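Local coordinates for Cif (Cell cycle inhibiting factor) (Escherichia coli, PDB 3EFY), which deamidates a glutamine of host NEDD8, thereby shutting down cullin-RING ubiquitin ligases and inhibiting the host cell cycle, and is present here as its C-terminal part, at residues A[34-39]-A[160-165]; A[49-54]-A[75-80]; A[54-59]-A[164-169]; A[69-74]-A[83-88]. One frame throughout, in Å; residues are numbered along the deposited sequence.

Contact 1 of 4, residues A[34-39]-A[160-165]; sequences EQTLSL and SFQLFE
Leu37 and Phe161 face each other as a single antiparallel bridge between the loop 34-39 and strand 160-165. Two backbone hydrogen bonds close it, Leu37 N to Phe161 O at 2.8 Å and Phe161 N to Leu37 O at 2.9 Å. Next to them a weaker CA-H...O contact brings Thr36 CA to Phe161 O. Where the loop then veers from the strand a water takes over, donating a hydrogen bond to Gln35 O and accepting one from Leu163 N.

The apolar contacts gather round Phe161. Leu39 lies beside its ring and points the same way, with Leu39 CD1 3.8 Å from Phe161 CE2, while Leu39 CA and Leu37 O sit at the ring edge. Leu37 reaches along the strand, Leu37 CD2 lying 4.2 Å from Leu163 CD2.

Polar groups here meet carbon. Glu34 is bent at chi2 (-62°), which carries its carboxylate to the edge of the Phe164 ring, Glu34 OE1 3.5 Å from Phe164 CZ, the two planes standing 77° apart. Gln162 OE1 approaches Glu34 CB; that amide is held by Tyr29 and Phe31, and Glu34 OE2 by Cys30 N.

Strand 159-166 pairs along its other edge with strand 54-61. Helix 39-47, which starts just after N-cap Ser38, covers Phe161 through Leu42, and Phe120 of helix 113-124 meets the same ring edge-to-face.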
loop_
_atom_site.group_PDB
_atom_site.type_symbol
_atom_site.label_atom_id
_atom_site.label_comp_id
_atom_site.label_asym_id
_atom_site.label_seq_id
_atom_site.Cartn_x
_atom_site.Cartn_y
_atom_site.Cartn_z
ATOM N N GLU A 34 -15.271 3.325 4.735
ATOM C CA GLU A 34 -15.705 1.999 5.098
ATOM C C GLU A 34 -16.835 2.003 6.096
ATOM O O GLU A 34 -17.050 2.970 6.884
ATOM C CB GLU A 34 -14.516 1.148 5.642
ATOM C CG GLU A 34 -13.309 1.090 4.685
ATOM C CD GLU A 34 -13.555 0.457 3.314
ATOM O OE1 GLU A 34 -14.616 -0.188 3.062
ATOM O OE2 GLU A 34 -12.699 0.653 2.394
ATOM N N GLN A 35 -17.569 0.901 6.098
ATOM C CA GLN A 35 -18.607 0.692 7.062
ATOM C C GLN A 35 -18.024 0.522 8.455
ATOM O O GLN A 35 -16.945 -0.044 8.630
ATOM C CB GLN A 35 -19.447 -0.520 6.730
ATOM C CG GLN A 35 -20.167 -0.430 5.368
ATOM C CD GLN A 35 -21.075 0.764 5.296
ATOM O OE1 GLN A 35 -20.843 1.689 4.492
ATOM N NE2 GLN A 35 -22.065 0.809 6.175
ATOM N N THR A 36 -18.742 1.025 9.428
ATOM C CA THR A 36 -18.322 0.916 10.851
ATOM C C THR A 36 -19.304 0.171 11.733
ATOM O O THR A 36 -20.499 0.150 11.485
ATOM C CB THR A 36 -17.984 2.290 11.441
ATOM O OG1 THR A 36 -19.149 3.106 11.485
ATOM C CG2 THR A 36 -16.868 3.004 10.640
ATOM N N LEU A 37 -18.787 -0.485 12.755
ATOM C CA LEU A 37 -19.567 -1.203 13.731
ATOM C C LEU A 37 -19.420 -0.541 15.113
ATOM O O LEU A 37 -18.325 -0.073 15.495
ATOM C CB LEU A 37 -19.057 -2.653 13.903
ATOM C CG LEU A 37 -19.205 -3.630 12.725
ATOM C CD1 LEU A 37 -18.312 -3.331 11.592
ATOM C CD2 LEU A 37 -18.936 -5.039 13.273
ATOM N N SER A 38 -20.506 -0.561 15.847
ATOM C CA SER A 38 -20.508 -0.257 17.274
ATOM C C SER A 38 -19.981 -1.448 18.034
ATOM O O SER A 38 -19.891 -2.550 17.522
ATOM C CB SER A 38 -21.915 0.078 17.779
ATOM O OG SER A 38 -22.756 -1.057 17.613
ATOM N N LEU A 39 -19.680 -1.251 19.299
ATOM C CA LEU A 39 -19.297 -2.387 20.131
ATOM C C LEU A 39 -20.388 -3.447 20.209
ATOM O O LEU A 39 -20.101 -4.630 20.100
ATOM C CB LEU A 39 -18.988 -1.915 21.554
ATOM C CG LEU A 39 -18.485 -2.996 22.491
ATOM C CD1 LEU A 39 -17.271 -3.846 21.990
ATOM C CD2 LEU A 39 -18.170 -2.316 23.850
ATOM N N SER A 160 -15.232 2.643 17.863
ATOM C CA SER A 160 -15.720 2.427 16.484
ATOM C C SER A 160 -14.824 1.347 15.873
ATOM O O SER A 160 -13.602 1.428 15.993
ATOM C CB SER A 160 -15.533 3.699 15.675
ATOM O OG SER A 160 -15.959 3.575 14.332
ATOM N N PHE A 161 -15.427 0.370 15.207
ATOM C CA PHE A 161 -14.705 -0.743 14.640
ATOM C C PHE A 161 -14.963 -0.854 13.152
ATOM O O PHE A 161 -16.009 -0.438 12.644
ATOM C CB PHE A 161 -15.156 -2.044 15.265
ATOM C CG PHE A 161 -14.944 -2.109 16.754
ATOM C CD1 PHE A 161 -13.700 -2.481 17.255
ATOM C CD2 PHE A 161 -15.977 -1.825 17.634
ATOM C CE1 PHE A 161 -13.497 -2.558 18.642
ATOM C CE2 PHE A 161 -15.796 -1.929 18.997
ATOM C CZ PHE A 161 -14.542 -2.284 19.497
ATOM N N GLN A 162 -14.003 -1.447 12.446
ATOM C CA GLN A 162 -14.219 -1.929 11.063
ATOM C C GLN A 162 -13.759 -3.377 11.019
ATOM O O GLN A 162 -12.679 -3.711 11.549
ATOM C CB GLN A 162 -13.446 -1.119 10.039
ATOM C CG GLN A 162 -13.839 0.368 10.063
ATOM C CD GLN A 162 -13.056 1.205 9.085
ATOM O OE1 GLN A 162 -12.168 0.703 8.373
ATOM N NE2 GLN A 162 -13.400 2.499 9.005
ATOM N N LEU A 163 -14.602 -4.250 10.442
ATOM C CA LEU A 163 -14.326 -5.688 10.453
ATOM C C LEU A 163 -14.386 -6.231 9.019
ATOM O O LEU A 163 -15.422 -6.052 8.335
ATOM C CB LEU A 163 -15.344 -6.396 11.295
ATOM C CG LEU A 163 -15.281 -7.897 11.445
ATOM C CD1 LEU A 163 -13.923 -8.347 12.050
ATOM C CD2 LEU A 163 -16.473 -8.360 12.314
ATOM N N PHE A 164 -13.340 -6.884 8.586
ATOM C CA PHE A 164 -13.258 -7.442 7.249
ATOM C C PHE A 164 -12.730 -8.875 7.255
ATOM O O PHE A 164 -11.786 -9.197 7.988
ATOM C CB PHE A 164 -12.303 -6.642 6.362
ATOM C CG PHE A 164 -12.753 -5.254 6.000
ATOM C CD1 PHE A 164 -12.572 -4.205 6.876
ATOM C CD2 PHE A 164 -13.257 -4.979 4.738
ATOM C CE1 PHE A 164 -12.911 -2.896 6.511
ATOM C CE2 PHE A 164 -13.592 -3.656 4.378
ATOM C CZ PHE A 164 -13.409 -2.629 5.298
ATOM N N GLU A 165 -13.260 -9.746 6.374
ATOM C CA GLU A 165 -12.591 -10.997 6.095
ATOM C C GLU A 165 -11.333 -10.773 5.274
ATOM O O GLU A 165 -11.309 -9.879 4.420
ATOM C CB GLU A 165 -13.573 -11.927 5.343
ATOM C CG GLU A 165 -12.993 -13.310 5.110
ATOM C CD GLU A 165 -13.900 -14.271 4.328
ATOM O OE1 GLU A 165 -15.115 -13.941 4.124
ATOM O OE2 GLU A 165 -13.341 -15.356 3.945
HETATM O O HOH W 1 -16.617 -2.808 8.736
#

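Contact 2 of 4, residues A[49-54]-A[75-80]; sequences MPECKS and GENSCR
The guanidinium of Arg80 is enclosed by the loop 49-54 and by its own loop. Gly75 O stands 3.2 Å above the plane, over the centre of one face, and Met49 SD lies over the opposite face, toward NH1. At the edges, in the plane, are the carbonyl oxygens of Pro50 and Lys53. Pro50 O is gripped end-on by both terminal nitrogens, Arg80 NH1 at 3.0 Å and Arg80 NH2 at 3.3 Å; NH2 approaches it on a lone pair, NH1 from above the carbonyl plane. Besides Pro50 O, Arg80 NH2 bonds to Pro73 O. Lys53 O is 2.9 Å from Arg80 NH2. The Arg80 chain, extended from CG to NE, carries the charge across to this cluster of carbonyls, which would be expected to stabilise it.

The Glu51 carboxylate receives Asn77 N on Glu51 OE2 at 2.9 Å, a nearly straight bond (169°) that meets the oxygen from above the carboxylate plane. The methylene carbons of Glu51 lie against Gly75 O, Glu51 CB 3.1 Å from it. Gly75 N in turn donates to Glu51 O at 3.0 Å.

This arrangement ties the connection between strands 66-72 and 81-85 of a beta hairpin to the loop leading from helix 39-47 into strand 54-61, away from the catalytic residues.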
loop_
_atom_site.group_PDB
_atom_site.type_symbol
_atom_site.label_atom_id
_atom_site.label_comp_id
_atom_site.label_asym_id
_atom_site.label_seq_id
_atom_site.Cartn_x
_atom_site.Cartn_y
_atom_site.Cartn_z
ATOM N N MET A 49 -18.994 -15.637 14.559
ATOM C CA MET A 49 -17.897 -15.561 13.614
ATOM C C MET A 49 -17.459 -16.923 13.101
ATOM O O MET A 49 -17.148 -17.795 13.901
ATOM C CB MET A 49 -16.681 -14.871 14.251
ATOM C CG MET A 49 -15.532 -14.741 13.332
ATOM S SD MET A 49 -14.284 -13.565 14.014
ATOM C CE MET A 49 -15.003 -12.047 13.402
ATOM N N PRO A 50 -17.448 -17.104 11.787
ATOM C CA PRO A 50 -17.000 -18.402 11.247
ATOM C C PRO A 50 -15.597 -18.770 11.695
ATOM O O PRO A 50 -14.691 -17.911 11.734
ATOM C CB PRO A 50 -17.036 -18.178 9.754
ATOM C CG PRO A 50 -18.125 -17.194 9.583
ATOM C CD PRO A 50 -17.980 -16.247 10.718
ATOM N N GLU A 51 -15.408 -20.036 12.072
ATOM C CA GLU A 51 -14.112 -20.580 12.448
ATOM C C GLU A 51 -13.197 -20.839 11.254
ATOM O O GLU A 51 -11.978 -20.862 11.397
ATOM C CB GLU A 51 -14.294 -21.868 13.286
ATOM C CG GLU A 51 -15.062 -21.636 14.546
ATOM C CD GLU A 51 -15.259 -22.903 15.391
ATOM O OE1 GLU A 51 -14.889 -24.025 14.904
ATOM O OE2 GLU A 51 -15.713 -22.712 16.542
ATOM N N CYS A 52 -13.787 -21.048 10.063
ATOM C CA CYS A 52 -13.100 -21.406 8.845
ATOM C C CYS A 52 -12.663 -20.173 8.046
ATOM O O CYS A 52 -12.172 -20.304 6.917
ATOM C CB CYS A 52 -14.030 -22.243 7.939
ATOM S SG CYS A 52 -15.389 -21.273 7.163
ATOM N N LYS A 53 -12.819 -18.970 8.638
ATOM C CA LYS A 53 -12.384 -17.749 7.947
ATOM C C LYS A 53 -11.497 -16.941 8.900
ATOM O O LYS A 53 -11.593 -17.080 10.106
ATOM C CB LYS A 53 -13.602 -16.939 7.559
ATOM C CG LYS A 53 -14.527 -17.593 6.462
ATOM C CD LYS A 53 -15.763 -16.734 6.293
ATOM C CE LYS A 53 -16.926 -17.363 5.495
ATOM N NZ LYS A 53 -18.140 -16.432 5.481
ATOM N N SER A 54 -10.671 -16.091 8.315
ATOM C CA SER A 54 -9.826 -15.159 9.052
ATOM C C SER A 54 -10.331 -13.721 8.876
ATOM O O SER A 54 -10.847 -13.358 7.817
ATOM C CB SER A 54 -8.392 -15.297 8.610
ATOM O OG SER A 54 -8.250 -15.236 7.227
ATOM N N GLY A 75 -9.702 -20.330 13.277
ATOM C CA GLY A 75 -9.603 -21.076 14.497
ATOM C C GLY A 75 -10.917 -21.267 15.217
ATOM O O GLY A 75 -11.921 -20.641 14.914
ATOM N N GLU A 76 -10.937 -22.199 16.172
ATOM C CA GLU A 76 -12.152 -22.457 16.947
ATOM C C GLU A 76 -12.507 -21.304 17.879
ATOM O O GLU A 76 -11.607 -20.631 18.408
ATOM C CB GLU A 76 -12.024 -23.802 17.730
ATOM C CG GLU A 76 -11.880 -24.994 16.761
ATOM C CD GLU A 76 -11.349 -26.317 17.391
ATOM O OE1 GLU A 76 -11.482 -26.512 18.604
ATOM O OE2 GLU A 76 -10.819 -27.172 16.642
ATOM N N ASN A 77 -13.799 -21.084 18.085
ATOM C CA ASN A 77 -14.312 -19.979 18.902
ATOM C C ASN A 77 -14.172 -20.160 20.402
ATOM O O ASN A 77 -14.425 -19.215 21.159
ATOM C CB ASN A 77 -15.758 -19.611 18.565
ATOM C CG ASN A 77 -15.877 -18.822 17.256
ATOM O OD1 ASN A 77 -16.852 -18.961 16.496
ATOM N ND2 ASN A 77 -14.874 -18.000 16.995
ATOM N N SER A 78 -13.752 -21.341 20.835
ATOM C CA SER A 78 -13.300 -21.530 22.231
ATOM C C SER A 78 -11.866 -21.091 22.421
ATOM O O SER A 78 -10.958 -21.683 21.858
ATOM C CB SER A 78 -13.458 -23.013 22.619
ATOM O OG SER A 78 -14.821 -23.303 22.630
ATOM N N CYS A 79 -11.642 -20.045 23.218
ATOM C CA CYS A 79 -10.288 -19.485 23.416
ATOM C C CYS A 79 -9.570 -19.225 22.081
ATOM O O CYS A 79 -8.375 -19.552 21.893
ATOM C CB CYS A 79 -9.439 -20.367 24.338
ATOM S SG CYS A 79 -10.176 -20.534 26.023
ATOM N N ARG A 80 -10.303 -18.594 21.169
ATOM C CA ARG A 80 -9.778 -18.278 19.865
ATOM C C ARG A 80 -8.580 -17.334 19.964
ATOM O O ARG A 80 -8.681 -16.327 20.656
ATOM C CB ARG A 80 -10.844 -17.610 19.026
ATOM C CG ARG A 80 -10.481 -17.583 17.571
ATOM C CD ARG A 80 -11.657 -17.413 16.666
ATOM N NE ARG A 80 -11.297 -17.361 15.261
ATOM C CZ ARG A 80 -12.176 -17.402 14.239
ATOM N NH1 ARG A 80 -13.475 -17.506 14.475
ATOM N NH2 ARG A 80 -11.757 -17.325 13.013
#

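Contact 3 of 4, residues A[54-59]-A[164-169]; sequences SFVLRV and FEYDTD
Ser54 and Tyr166 pack their side chains tightly where strands 54-61 and 159-166 pair antiparallel. Ser54 CB lies over one face of the tyrosine ring in a CH-pi contact, 3.9 Å from the centroid of the Tyr166 ring. The chi1 of Tyr166 (74°) puts CG between the backbone N and the carbonyl carbon, so that the ring folds back over the neighbouring strand, and its edge meets Val56 N and Phe55 O. Val56 adds CB against Tyr166 CD2 and CG1 against Phe164 CB, on the face covered by Met18 and Leu22 of helix 10-22.

The backbone is equally close at Val56 and Phe164, a hydrogen-bonded pair with two straight bonds, 2.8 Å from Val56 N to Phe164 O and 3.0 Å from Phe164 N to Val56 O. The non-hydrogen-bonded pair Phe55-Glu165 comes next, with Glu165 CB 4.0 Å from Phe55 CE1 on the other face.

The backbone edge at Ser54, Glu165 and Thr168 is the watered side. Glu165, an exposed residue, turns its carboxylate to a water that it shares with Ser54 N and Tyr166 O. A second water joins Ser54 OG to Thr168 N in the first turn of helix 168-184.

Ser54 OG donates to Tyr166 O at 2.8 Å and accepts from the second water, so a buried hydroxyl is satisfied in both roles. Tyr166 OH is hydrogen-bonded to Asp71 OD1, so the ring that covers Ser54 is fixed at both ends, and its rotation is probably restricted.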
loop_
_atom_site.group_PDB
_atom_site.type_symbol
_atom_site.label_atom_id
_atom_site.label_comp_id
_atom_site.label_asym_id
_atom_site.label_seq_id
_atom_site.Cartn_x
_atom_site.Cartn_y
_atom_site.Cartn_z
ATOM N N SER A 54 -10.671 -16.091 8.315
ATOM C CA SER A 54 -9.826 -15.159 9.052
ATOM C C SER A 54 -10.331 -13.721 8.876
ATOM O O SER A 54 -10.847 -13.358 7.817
ATOM C CB SER A 54 -8.392 -15.297 8.610
ATOM O OG SER A 54 -8.250 -15.236 7.227
ATOM N N PHE A 55 -10.150 -12.901 9.908
ATOM C CA PHE A 55 -10.686 -11.532 9.894
ATOM C C PHE A 55 -9.686 -10.570 10.475
ATOM O O PHE A 55 -8.859 -10.929 11.306
ATOM C CB PHE A 55 -11.938 -11.431 10.771
ATOM C CG PHE A 55 -13.082 -12.267 10.276
ATOM C CD1 PHE A 55 -14.038 -11.709 9.443
ATOM C CD2 PHE A 55 -13.195 -13.600 10.655
ATOM C CE1 PHE A 55 -15.124 -12.491 8.964
ATOM C CE2 PHE A 55 -14.252 -14.385 10.207
ATOM C CZ PHE A 55 -15.218 -13.822 9.354
ATOM N N VAL A 56 -9.769 -9.345 9.996
ATOM C CA VAL A 56 -9.003 -8.241 10.593
ATOM C C VAL A 56 -9.972 -7.185 11.110
ATOM O O VAL A 56 -10.955 -6.837 10.426
ATOM C CB VAL A 56 -7.977 -7.716 9.566
ATOM C CG1 VAL A 56 -8.573 -7.206 8.223
ATOM C CG2 VAL A 56 -7.125 -6.718 10.206
ATOM N N LEU A 57 -9.699 -6.694 12.308
ATOM C CA LEU A 57 -10.503 -5.745 13.016
ATOM C C LEU A 57 -9.709 -4.478 13.266
ATOM O O LEU A 57 -8.655 -4.509 13.968
ATOM C CB LEU A 57 -10.960 -6.335 14.341
ATOM C CG LEU A 57 -11.788 -5.505 15.279
ATOM C CD1 LEU A 57 -13.231 -5.304 14.731
ATOM C CD2 LEU A 57 -11.869 -6.205 16.659
ATOM N N ARG A 58 -10.199 -3.360 12.695
ATOM C CA ARG A 58 -9.590 -2.052 12.996
ATOM C C ARG A 58 -10.327 -1.415 14.153
ATOM O O ARG A 58 -11.552 -1.303 14.124
ATOM C CB ARG A 58 -9.636 -1.111 11.785
ATOM C CG ARG A 58 -8.811 0.147 12.037
ATOM C CD ARG A 58 -9.179 1.202 11.030
ATOM N NE ARG A 58 -8.322 2.389 11.101
ATOM C CZ ARG A 58 -8.342 3.305 12.069
ATOM N NH1 ARG A 58 -9.153 3.188 13.105
ATOM N NH2 ARG A 58 -7.515 4.349 12.006
ATOM N N VAL A 59 -9.602 -1.068 15.218
ATOM C CA VAL A 59 -10.157 -0.480 16.398
ATOM C C VAL A 59 -9.801 0.993 16.547
ATOM O O VAL A 59 -8.632 1.346 16.577
ATOM C CB VAL A 59 -9.627 -1.170 17.693
ATOM C CG1 VAL A 59 -10.370 -0.633 18.917
ATOM C CG2 VAL A 59 -9.764 -2.732 17.549
ATOM N N PHE A 164 -13.340 -6.884 8.586
ATOM C CA PHE A 164 -13.258 -7.442 7.249
ATOM C C PHE A 164 -12.730 -8.875 7.255
ATOM O O PHE A 164 -11.786 -9.197 7.988
ATOM C CB PHE A 164 -12.303 -6.642 6.362
ATOM C CG PHE A 164 -12.753 -5.254 6.000
ATOM C CD1 PHE A 164 -12.572 -4.205 6.876
ATOM C CD2 PHE A 164 -13.257 -4.979 4.738
ATOM C CE1 PHE A 164 -12.911 -2.896 6.511
ATOM C CE2 PHE A 164 -13.592 -3.656 4.378
ATOM C CZ PHE A 164 -13.409 -2.629 5.298
ATOM N N GLU A 165 -13.260 -9.746 6.374
ATOM C CA GLU A 165 -12.591 -10.997 6.095
ATOM C C GLU A 165 -11.333 -10.773 5.274
ATOM O O GLU A 165 -11.309 -9.879 4.420
ATOM C CB GLU A 165 -13.573 -11.927 5.343
ATOM C CG GLU A 165 -12.993 -13.310 5.110
ATOM C CD GLU A 165 -13.900 -14.271 4.328
ATOM O OE1 GLU A 165 -15.115 -13.941 4.124
ATOM O OE2 GLU A 165 -13.341 -15.356 3.945
ATOM N N TYR A 166 -10.271 -11.540 5.521
ATOM C CA TYR A 166 -9.116 -11.497 4.663
ATOM C C TYR A 166 -8.675 -12.891 4.241
ATOM O O TYR A 166 -9.041 -13.867 4.905
ATOM C CB TYR A 166 -7.956 -10.765 5.339
ATOM C CG TYR A 166 -7.214 -11.494 6.447
ATOM C CD1 TYR A 166 -6.114 -12.330 6.167
ATOM C CD2 TYR A 166 -7.583 -11.343 7.771
ATOM C CE1 TYR A 166 -5.430 -12.945 7.152
ATOM C CE2 TYR A 166 -6.894 -11.963 8.778
ATOM C CZ TYR A 166 -5.799 -12.770 8.480
ATOM O OH TYR A 166 -5.054 -13.407 9.469
ATOM N N ASP A 167 -7.899 -12.919 3.166
ATOM C CA ASP A 167 -7.284 -14.140 2.616
ATOM C C ASP A 167 -5.806 -14.097 2.892
ATOM O O ASP A 167 -5.146 -13.111 2.567
ATOM C CB ASP A 167 -7.505 -14.165 1.126
ATOM C CG ASP A 167 -8.940 -14.279 0.767
ATOM O OD1 ASP A 167 -9.646 -15.093 1.399
ATOM O OD2 ASP A 167 -9.360 -13.574 -0.175
ATOM N N THR A 168 -5.289 -15.170 3.465
ATOM C CA THR A 168 -3.878 -15.226 3.805
ATOM C C THR A 168 -2.973 -15.051 2.576
ATOM O O THR A 168 -1.921 -14.454 2.684
ATOM C CB THR A 168 -3.594 -16.502 4.561
ATOM O OG1 THR A 168 -2.213 -16.526 4.935
ATOM C CG2 THR A 168 -3.965 -17.674 3.686
ATOM N N ASP A 169 -3.430 -15.480 1.393
ATOM C CA ASP A 169 -2.657 -15.281 0.161
ATOM C C ASP A 169 -2.477 -13.800 -0.179
ATOM O O ASP A 169 -1.461 -13.395 -0.743
ATOM C CB ASP A 169 -3.361 -15.951 -1.027
ATOM C CG ASP A 169 -3.232 -17.432 -1.035
ATOM O OD1 ASP A 169 -2.404 -18.018 -0.289
ATOM O OD2 ASP A 169 -3.992 -18.027 -1.833
HETATM O O HOH W 2 -10.872 -15.973 5.256
HETATM O O HOH W 3 -7.212 -16.726 5.385
#

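Contact 4 of 4, residues A[69-74]-A[83-88]; sequences IVDIPK and FLYQSD
Tyr85 leans across the strand pair toward Asp71 in the beta hairpin formed by strands 66-72 and 81-85. The phenol ring and the carboxylate planes are 64° apart. Asp71 CB lies 3.5 Å from Tyr85 CE2, and the side chain swings its CG away from the backbone N (chi1 174°), which sets the acid group beside the hydroxyl. Farther back along the ring, Ile69 CG2 touches Tyr85 CD2 at 4.0 Å. Phe83 takes a different posture on the same face: Pro73 crosses it at about a right angle, with Pro73 CG at the ring edge, 3.9 Å from Phe83 CE2.

Two hydrogen-bonded pairs, Ile69-Tyr85 and Asp71-Phe83, hold the backbones with four bonds, among them Asp71 N to Phe83 O at 2.8 Å. The non-hydrogen-bonded pair Val70-Leu84 lies between them, its side chains on the other face.

Phe21 of helix 10-22 packs on both Asp71 and Tyr85, and Leu188 from the C-terminal tag of the second subunit also touches Tyr85. The strand leads straight into Gln86, an active-site residue whose OE1 is hydrogen-bonded to His66.

Asp71 is held from two directions: OD1 by Tyr166 OH, and Asp71 OD2 by Tyr85 OH, which donates at 2.6 Å on the anti side of the carboxylate, 18° out of its plane.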
loop_
_atom_site.group_PDB
_atom_site.type_symbol
_atom_site.label_atom_id
_atom_site.label_comp_id
_atom_site.label_asym_id
_atom_site.label_seq_id
_atom_site.Cartn_x
_atom_site.Cartn_y
_atom_site.Cartn_z
ATOM N N ILE A 69 -4.887 -2.715 15.409
ATOM C CA ILE A 69 -5.451 -3.821 14.577
ATOM C C ILE A 69 -5.483 -5.093 15.416
ATOM O O ILE A 69 -4.494 -5.406 16.080
ATOM C CB ILE A 69 -4.612 -4.063 13.367
ATOM C CG1 ILE A 69 -4.453 -2.817 12.459
ATOM C CG2 ILE A 69 -5.217 -5.227 12.548
ATOM C CD1 ILE A 69 -5.774 -2.209 12.032
ATOM N N VAL A 70 -6.585 -5.849 15.345
ATOM C CA VAL A 70 -6.676 -7.196 15.920
ATOM C C VAL A 70 -6.886 -8.151 14.750
ATOM O O VAL A 70 -7.814 -7.972 13.940
ATOM C CB VAL A 70 -7.777 -7.296 16.897
ATOM C CG1 VAL A 70 -7.864 -8.755 17.462
ATOM C CG2 VAL A 70 -7.575 -6.313 18.053
ATOM N N ASP A 71 -5.943 -9.082 14.625
ATOM C CA ASP A 71 -5.902 -10.078 13.533
ATOM C C ASP A 71 -6.468 -11.359 14.185
ATOM O O ASP A 71 -5.902 -11.849 15.196
ATOM C CB ASP A 71 -4.465 -10.201 13.047
ATOM C CG ASP A 71 -4.236 -11.303 12.001
ATOM O OD1 ASP A 71 -5.201 -12.018 11.652
ATOM O OD2 ASP A 71 -3.081 -11.429 11.516
ATOM N N ILE A 72 -7.541 -11.904 13.580
ATOM C CA ILE A 72 -8.225 -13.090 14.045
ATOM C C ILE A 72 -8.081 -14.215 12.993
ATOM O O ILE A 72 -8.885 -14.309 12.086
ATOM C CB ILE A 72 -9.689 -12.832 14.378
ATOM C CG1 ILE A 72 -9.863 -11.654 15.354
ATOM C CG2 ILE A 72 -10.350 -14.103 14.987
ATOM C CD1 ILE A 72 -11.252 -11.092 15.370
ATOM N N PRO A 73 -7.046 -15.057 13.124
ATOM C CA PRO A 73 -6.914 -16.129 12.131
ATOM C C PRO A 73 -8.045 -17.157 12.221
ATOM O O PRO A 73 -8.827 -17.167 13.175
ATOM C CB PRO A 73 -5.594 -16.787 12.502
ATOM C CG PRO A 73 -4.807 -15.661 13.167
ATOM C CD PRO A 73 -5.826 -14.966 13.966
ATOM N N LYS A 74 -8.089 -18.001 11.194
ATOM C CA LYS A 74 -8.926 -19.211 11.274
ATOM C C LYS A 74 -8.647 -19.922 12.603
ATOM O O LYS A 74 -7.496 -20.111 13.010
ATOM C CB LYS A 74 -8.591 -20.145 10.112
ATOM C CG LYS A 74 -8.939 -19.578 8.763
ATOM C CD LYS A 74 -8.657 -20.545 7.631
ATOM C CE LYS A 74 -9.036 -19.919 6.298
ATOM N NZ LYS A 74 -8.665 -20.798 5.118
ATOM N N PHE A 83 -3.960 -11.673 17.232
ATOM C CA PHE A 83 -2.712 -10.938 17.307
ATOM C C PHE A 83 -3.084 -9.464 17.331
ATOM O O PHE A 83 -4.050 -9.052 16.689
ATOM C CB PHE A 83 -1.834 -11.260 16.143
ATOM C CG PHE A 83 -1.396 -12.722 16.110
ATOM C CD1 PHE A 83 -0.190 -13.098 16.667
ATOM C CD2 PHE A 83 -2.190 -13.682 15.515
ATOM C CE1 PHE A 83 0.224 -14.428 16.645
ATOM C CE2 PHE A 83 -1.781 -15.037 15.502
ATOM C CZ PHE A 83 -0.578 -15.384 16.068
ATOM N N LEU A 84 -2.304 -8.672 18.034
ATOM C CA LEU A 84 -2.521 -7.205 18.099
ATOM C C LEU A 84 -1.331 -6.498 17.464
ATOM O O LEU A 84 -0.185 -6.752 17.812
ATOM C CB LEU A 84 -2.651 -6.773 19.544
ATOM C CG LEU A 84 -3.262 -5.366 19.767
ATOM C CD1 LEU A 84 -4.159 -5.361 21.046
ATOM C CD2 LEU A 84 -2.119 -4.502 19.847
ATOM N N TYR A 85 -1.607 -5.571 16.534
ATOM C CA TYR A 85 -0.613 -4.794 15.837
ATOM C C TYR A 85 -0.902 -3.293 16.100
ATOM O O TYR A 85 -2.037 -2.848 16.037
ATOM C CB TYR A 85 -0.587 -5.012 14.311
ATOM C CG TYR A 85 -0.683 -6.479 13.900
ATOM C CD1 TYR A 85 0.099 -7.435 14.504
ATOM C CD2 TYR A 85 -1.598 -6.876 12.922
ATOM C CE1 TYR A 85 0.011 -8.797 14.109
ATOM C CE2 TYR A 85 -1.681 -8.203 12.544
ATOM C CZ TYR A 85 -0.901 -9.149 13.168
ATOM O OH TYR A 85 -1.014 -10.509 12.822
ATOM N N GLN A 86 0.142 -2.507 16.337
ATOM C CA GLN A 86 -0.032 -1.098 16.700
ATOM C C GLN A 86 1.275 -0.335 16.558
ATOM O O GLN A 86 2.366 -0.930 16.589
ATOM C CB GLN A 86 -0.531 -0.963 18.141
ATOM C CG GLN A 86 0.419 -1.635 19.194
ATOM C CD GLN A 86 0.173 -1.250 20.620
ATOM O OE1 GLN A 86 -0.520 -0.264 20.947
ATOM N NE2 GLN A 86 0.781 -2.021 21.523
ATOM N N SER A 87 1.145 0.981 16.477
ATOM C CA SER A 87 2.225 1.922 16.823
ATOM C C SER A 87 1.623 2.989 17.718
ATOM O O SER A 87 0.414 3.082 17.812
ATOM C CB SER A 87 2.886 2.564 15.591
ATOM O OG SER A 87 2.032 3.513 14.976
ATOM N N ASP A 88 2.448 3.857 18.329
ATOM C CA ASP A 88 1.888 4.861 19.232
ATOM C C ASP A 88 2.897 6.029 19.313
ATOM O O ASP A 88 4.094 5.800 19.449
ATOM C CB ASP A 88 1.701 4.207 20.588
ATOM C CG ASP A 88 0.744 4.915 21.499
ATOM O OD1 ASP A 88 0.727 6.187 21.593
ATOM O OD2 ASP A 88 0.067 4.184 22.233
#

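How the contacts relate
Contacts 1, 3 and 4 follow one antiparallel sheet: contact 1 adds a loop to the outer side of strand 159-166, contact 3 pairs that strand with 54-61, and contact 4 pairs 66-72 with 81-85. Contacts 1 and 3, centres 11 Å apart, share Phe164 and Glu165. A probable hydrogen bond of 2.8 Å from Leu57 N to Val70 O joins contacts 3 and 4. Contact 2 joins the loop before strand 54-61 to the turn between strands 66-72 and 81-85. The active site lies nearest contact 4, which holds Gln86: the side chain of Leu84 is about 6 Å from that of His66, and that of Ile69 about 9 Å from that of Cys10.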